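Local coordinates for long form salivary protein D7L1 (PDB 6V4C), which binds and sequesters ADP, ATP and related adenine nucleotides at the mosquito's bite, inhibiting platelet aggregation and so helping the female to blood-feed, at residues A[158-161]-A[162-165]; A[178-181]-A[182-186]. All blocks are in the same frame, centred on the assembly; numbering follows the deposited sequence.

Interaction 1 of 2, residues A[158-161]-A[162-165]; sequences FYQD and GEAA
Glu-163, the last residue of the turn, folds its carboxylate back to the turn's first residue: OE2 accepts the backbone N-H of Gln-160, 2.8 Å from that N, using its anti lone pair. CG lies between the backbone N and the carbonyl carbon of Glu-163 (chi1 83°), and the extended chain beyond it then runs back toward Tyr-159. There the carboxylate carbon CD lies 3.8 Å from Tyr-159 CD1, at the edge of the ring and in its plane, with the two flat groups turned 86° apart. This is the tight side. Ala-165 adds its methyl, CB standing 4.0 Å from Tyr-159 CE1, a small residue suited to the start of a helix beside a buried ring, whose OH bonds to Asp-177.

The other side faces solvent. Gln-160 sends its amide away from the turn, and Asp-161 turns outward to a salt bridge with Arg-152. Gly-162 takes the corner with positive phi (82°), a conformation that glycine, lacking CB, adopts readily. The chain reversal is closed by the backbone hydrogen bond from Glu-163 N to Gln-160 O, 3.1 Å. The arrangement is a type II beta turn running straight into helix 164-172, with Glu-163 as the N-cap residue.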
ATOM      1  N   PHE A 158     -12.071  -8.958  15.063  1.00 40.24           N
ATOM      2  CA  PHE A 158     -11.894 -10.244  15.719  1.00 39.44           C
ATOM      3  C   PHE A 158     -11.807 -10.180  17.235  1.00 41.52           C
ATOM      4  O   PHE A 158     -12.031 -11.207  17.885  1.00 44.51           O
ATOM      5  CB  PHE A 158     -10.642 -10.955  15.181  1.00 39.75           C
ATOM      6  CG  PHE A 158     -10.588 -11.023  13.681  1.00 41.22           C
ATOM      7  CD1 PHE A 158     -11.541 -11.736  12.973  1.00 44.47           C
ATOM      8  CD2 PHE A 158      -9.590 -10.370  12.981  1.00 39.81           C
ATOM      9  CE1 PHE A 158     -11.501 -11.797  11.591  1.00 44.17           C
ATOM     10  CE2 PHE A 158      -9.542 -10.428  11.600  1.00 41.45           C
ATOM     11  CZ  PHE A 158     -10.498 -11.143  10.904  1.00 43.59           C
ATOM     12  N   TYR A 159     -11.501  -9.022  17.817  1.00 41.06           N
ATOM     13  CA  TYR A 159     -11.295  -8.918  19.251  1.00 40.53           C
ATOM     14  C   TYR A 159     -12.193  -7.845  19.845  1.00 37.65           C
ATOM     15  O   TYR A 159     -12.460  -6.813  19.221  1.00 40.16           O
ATOM     16  CB  TYR A 159      -9.844  -8.558  19.585  1.00 38.95           C
ATOM     17  CG  TYR A 159      -8.837  -9.613  19.207  1.00 38.94           C
ATOM     18  CD1 TYR A 159      -8.686 -10.761  19.973  1.00 42.37           C
ATOM     19  CD2 TYR A 159      -8.032  -9.460  18.088  1.00 37.25           C
ATOM     20  CE1 TYR A 159      -7.763 -11.729  19.633  1.00 41.95           C
ATOM     21  CE2 TYR A 159      -7.106 -10.421  17.738  1.00 40.15           C
ATOM     22  CZ  TYR A 159      -6.975 -11.555  18.514  1.00 40.95           C
ATOM     23  OH  TYR A 159      -6.054 -12.517  18.168  1.00 41.45           O
ATOM     24  N   GLN A 160     -12.654  -8.100  21.067  1.00 42.80           N
ATOM     25  CA  GLN A 160     -13.269  -7.058  21.870  1.00 44.33           C
ATOM     26  C   GLN A 160     -12.179  -6.194  22.483  1.00 43.34           C
ATOM     27  O   GLN A 160     -11.129  -6.696  22.892  1.00 45.16           O
ATOM     28  CB  GLN A 160     -14.106  -7.671  22.990  1.00 49.52           C
ATOM     29  CG  GLN A 160     -15.371  -8.357  22.521  1.00 58.06           C
ATOM     30  CD  GLN A 160     -16.380  -8.526  23.640  1.00 68.87           C
ATOM     31  OE1 GLN A 160     -16.768  -9.644  23.979  1.00 68.94           O
ATOM     32  NE2 GLN A 160     -16.811  -7.410  24.220  1.00 72.03           N
ATOM     33  N   ASP A 161     -12.431  -4.888  22.531  1.00 48.83           N
ATOM     34  CA  ASP A 161     -11.479  -3.965  23.130  1.00 48.56           C
ATOM     35  C   ASP A 161     -11.165  -4.391  24.557  1.00 51.28           C
ATOM     36  O   ASP A 161     -12.067  -4.672  25.348  1.00 49.90           O
ATOM     37  CB  ASP A 161     -12.061  -2.550  23.128  1.00 47.14           C
ATOM     38  CG  ASP A 161     -12.114  -1.942  21.740  1.00 49.85           C
ATOM     39  OD1 ASP A 161     -11.762  -2.642  20.768  1.00 51.60           O
ATOM     40  OD2 ASP A 161     -12.500  -0.760  21.623  1.00 49.25           O
ATOM     41  N   GLY A 162      -9.875  -4.469  24.867  1.00 41.71           N
ATOM     42  CA  GLY A 162      -9.429  -4.762  26.209  1.00 40.72           C
ATOM     43  C   GLY A 162      -9.419  -6.223  26.599  1.00 42.81           C
ATOM     44  O   GLY A 162      -9.025  -6.534  27.729  1.00 44.98           O
ATOM     45  N   GLU A 163      -9.836  -7.131  25.720  1.00 41.98           N
ATOM     46  CA  GLU A 163      -9.816  -8.540  26.085  1.00 44.84           C
ATOM     47  C   GLU A 163      -8.380  -9.056  26.133  1.00 46.21           C
ATOM     48  O   GLU A 163      -7.494  -8.564  25.430  1.00 45.53           O
ATOM     49  CB  GLU A 163     -10.681  -9.376  25.139  1.00 46.02           C
ATOM     50  CG  GLU A 163     -10.022  -9.797  23.837  1.00 44.38           C
ATOM     51  CD  GLU A 163     -10.849 -10.827  23.085  1.00 46.07           C
ATOM     52  OE1 GLU A 163     -10.681 -12.039  23.343  1.00 50.78           O
ATOM     53  OE2 GLU A 163     -11.680 -10.423  22.246  1.00 42.45           O
ATOM     54  N   ALA A 164      -8.161 -10.063  26.987  1.00 44.75           N
ATOM     55  CA  ALA A 164      -6.804 -10.468  27.343  1.00 44.34           C
ATOM     56  C   ALA A 164      -5.993 -10.896  26.125  1.00 45.41           C
ATOM     57  O   ALA A 164      -4.822 -10.521  25.992  1.00 43.56           O
ATOM     58  CB  ALA A 164      -6.842 -11.583  28.389  1.00 46.89           C
ATOM     59  N   ALA A 165      -6.592 -11.683  25.229  1.00 44.34           N
ATOM     60  CA  ALA A 165      -5.864 -12.111  24.040  1.00 44.95           C
ATOM     61  C   ALA A 165      -5.468 -10.916  23.184  1.00 40.19           C
ATOM     62  O   ALA A 165      -4.369 -10.885  22.616  1.00 41.53           O
ATOM     63  CB  ALA A 165      -6.704 -13.102  23.234  1.00 45.13           C
TER

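Interaction 2 of 2, residues A[178-181]-A[182-186]; sequences PKFI and KHSNC
Phe-180 O is gripped twice by Ser-184, through the hydroxyl OG at 2.6 Å and through the backbone N at 2.8 Å. The second is the ordinary i to i+4 helix bond; the first is the short bond of a serine folded back on its own helix. The rotation about CA-CB (chi1 56°) sets OG between the backbone N and the carbonyl carbon, pointing to the preceding turn, and serine suits this buried place because its one polar atom is satisfied by a main-chain carbonyl.

With CG anti to the backbone N (chi1 -168°), the Phe-180 ring swings along the helix toward the following turn. Ser-184 CB, whose place the backbone fixes, lies over one face of it, 4.0 Å from the centroid, a CH-pi contact. The large apolar ring suits a site buried against Phe-174 and Tyr-240. His-183 comes in beside it: ND1 is 4.0 Å from Phe-180 CE1, which lies at the edge of the imidazole, and the ring planes stand 51° apart, so the pair is oblique. The backbone ladder continues, with His-183 N bonded to Lys-179 O at 3.1 Å.

The long, charged Lys-182 suits the exposed side, near a 2-ethoxyethanol, probably from the crystallisation liquor, whose pocket also includes Ile-181 and Asn-185. Helix 179-190 lies among three others: Phe-180 and His-183 touch Val-169 of helix 164-172, His-183 also packs on helix 150-158, to which Cys-186 is joined by its disulfide with Cys-154, and Ile-181 and Ser-184 meet Arg-237 of helix 235-247.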
ATOM      1  N   PRO A 178      -7.217 -18.822  19.291  1.00 60.78           N
ATOM      2  CA  PRO A 178      -7.671 -19.202  17.943  1.00 61.22           C
ATOM      3  C   PRO A 178      -8.026 -18.035  17.033  1.00 56.99           C
ATOM      4  O   PRO A 178      -7.992 -18.198  15.810  1.00 58.53           O
ATOM      5  CB  PRO A 178      -8.893 -20.091  18.218  1.00 62.79           C
ATOM      6  CG  PRO A 178      -9.358 -19.680  19.577  1.00 66.24           C
ATOM      7  CD  PRO A 178      -8.107 -19.357  20.336  1.00 62.61           C
ATOM      8  N   LYS A 179      -8.372 -16.867  17.589  0.54 49.86           N
ATOM      9  CA  LYS A 179      -8.716 -15.718  16.761  0.54 48.74           C
ATOM     10  C   LYS A 179      -7.508 -15.135  16.040  0.54 47.16           C
ATOM     11  O   LYS A 179      -7.684 -14.407  15.058  0.54 45.29           O
ATOM     12  CB  LYS A 179      -9.362 -14.621  17.610  0.54 48.12           C
ATOM     13  CG  LYS A 179     -10.698 -14.983  18.230  0.54 49.58           C
ATOM     14  CD  LYS A 179     -11.048 -13.983  19.324  0.54 50.26           C
ATOM     15  CE  LYS A 179     -12.523 -14.020  19.678  0.54 51.30           C
ATOM     16  NZ  LYS A 179     -12.847 -13.017  20.730  0.54 50.83           N
ATOM     17  N   PHE A 180      -6.291 -15.429  16.504  1.00 45.54           N
ATOM     18  CA  PHE A 180      -5.103 -14.837  15.898  1.00 43.50           C
ATOM     19  C   PHE A 180      -4.838 -15.360  14.493  1.00 42.94           C
ATOM     20  O   PHE A 180      -4.124 -14.705  13.725  1.00 38.66           O
ATOM     21  CB  PHE A 180      -3.873 -15.032  16.788  1.00 41.36           C
ATOM     22  CG  PHE A 180      -2.688 -14.205  16.367  1.00 40.43           C
ATOM     23  CD1 PHE A 180      -2.634 -12.852  16.658  1.00 37.98           C
ATOM     24  CD2 PHE A 180      -1.637 -14.780  15.669  1.00 41.09           C
ATOM     25  CE1 PHE A 180      -1.548 -12.084  16.268  1.00 37.92           C
ATOM     26  CE2 PHE A 180      -0.547 -14.019  15.274  1.00 40.67           C
ATOM     27  CZ  PHE A 180      -0.503 -12.669  15.574  1.00 37.60           C
ATOM     28  N   ILE A 181      -5.394 -16.518  14.132  1.00 42.82           N
ATOM     29  CA  ILE A 181      -5.253 -16.997  12.760  1.00 43.37           C
ATOM     30  C   ILE A 181      -5.959 -16.053  11.794  1.00 40.20           C
ATOM     31  O   ILE A 181      -5.406 -15.668  10.758  1.00 41.99           O
ATOM     32  CB  ILE A 181      -5.749 -18.450  12.639  1.00 45.51           C
ATOM     33  CG1 ILE A 181      -4.834 -19.384  13.439  1.00 45.07           C
ATOM     34  CG2 ILE A 181      -5.803 -18.875  11.185  1.00 46.74           C
ATOM     35  CD1 ILE A 181      -5.222 -20.844  13.362  1.00 49.68           C
ATOM     36  N   LYS A 182      -7.184 -15.644  12.132  1.00 45.45           N
ATOM     37  CA  LYS A 182      -7.898 -14.686  11.293  1.00 45.37           C
ATOM     38  C   LYS A 182      -7.238 -13.314  11.337  1.00 41.53           C
ATOM     39  O   LYS A 182      -7.155 -12.625  10.313  1.00 39.83           O
ATOM     40  CB  LYS A 182      -9.352 -14.563  11.747  1.00 47.62           C
ATOM     41  CG  LYS A 182     -10.196 -15.814  11.606  1.00 50.38           C
ATOM     42  CD  LYS A 182     -11.626 -15.519  12.043  1.00 53.74           C
ATOM     43  CE  LYS A 182     -12.429 -16.783  12.291  1.00 59.57           C
ATOM     44  NZ  LYS A 182     -13.762 -16.454  12.874  1.00 57.43           N
ATOM     45  N   HIS A 183      -6.776 -12.898  12.517  1.00 40.69           N
ATOM     46  CA  HIS A 183      -6.218 -11.558  12.669  1.00 39.48           C
ATOM     47  C   HIS A 183      -4.904 -11.419  11.911  1.00 39.72           C
ATOM     48  O   HIS A 183      -4.694 -10.437  11.190  1.00 39.16           O
ATOM     49  CB  HIS A 183      -6.035 -11.232  14.154  1.00 39.43           C
ATOM     50  CG  HIS A 183      -5.555  -9.839  14.412  1.00 37.21           C
ATOM     51  ND1 HIS A 183      -4.313  -9.566  14.947  1.00 40.27           N
ATOM     52  CD2 HIS A 183      -6.146  -8.638  14.208  1.00 36.31           C
ATOM     53  CE1 HIS A 183      -4.162  -8.259  15.062  1.00 36.84           C
ATOM     54  NE2 HIS A 183      -5.260  -7.672  14.619  1.00 36.02           N
ATOM     55  N   SER A 184      -4.006 -12.396  12.060  1.00 35.71           N
ATOM     56  CA  SER A 184      -2.726 -12.327  11.362  1.00 36.44           C
ATOM     57  C   SER A 184      -2.887 -12.513   9.858  1.00 36.95           C
ATOM     58  O   SER A 184      -2.083 -11.983   9.084  1.00 37.17           O
ATOM     59  CB  SER A 184      -1.727 -13.324  11.954  1.00 37.17           C
ATOM     60  OG  SER A 184      -2.247 -14.642  11.946  1.00 38.72           O
ATOM     61  N   ASN A 185      -3.910 -13.250   9.419  1.00 38.40           N
ATOM     62  CA  ASN A 185      -4.211 -13.285   7.992  1.00 37.36           C
ATOM     63  C   ASN A 185      -4.612 -11.902   7.488  1.00 41.19           C
ATOM     64  O   ASN A 185      -4.166 -11.463   6.420  1.00 36.94           O
ATOM     65  CB  ASN A 185      -5.313 -14.308   7.708  1.00 38.73           C
ATOM     66  CG  ASN A 185      -5.713 -14.342   6.244  1.00 40.34           C
ATOM     67  OD1 ASN A 185      -4.963 -14.828   5.395  1.00 42.92           O
ATOM     68  ND2 ASN A 185      -6.902 -13.836   5.942  1.00 42.96           N
ATOM     69  N   CYS A 186      -5.442 -11.198   8.257  1.00 39.90           N
ATOM     70  CA  CYS A 186      -5.874  -9.861   7.866  1.00 37.44           C
ATOM     71  C   CYS A 186      -4.702  -8.887   7.829  1.00 38.99           C
ATOM     72  O   CYS A 186      -4.572  -8.100   6.883  1.00 38.60           O
ATOM     73  CB  CYS A 186      -6.960  -9.384   8.834  1.00 39.04           C
ATOM     74  SG  CYS A 186      -7.704  -7.761   8.496  1.00 46.76           S
TER

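From the N terminus, the chain leaves helix 150-158, and interaction 1 closes the short turn that leads it into helix 164-172. That helix and the loop after it bring the chain to helix 179-190, whose first turns form interaction 2. The two contacts are therefore in series, neither nested nor crossing, yet they touch in space, their centres 13 Å apart. Phe-158 packs on Lys-182, Tyr-159 meets the ring of His-183 edge-to-face, and a long, weak ion pair links Glu-163 with Lys-179. Together they tie three successive helices of the second PBP/GOBP family region to one another.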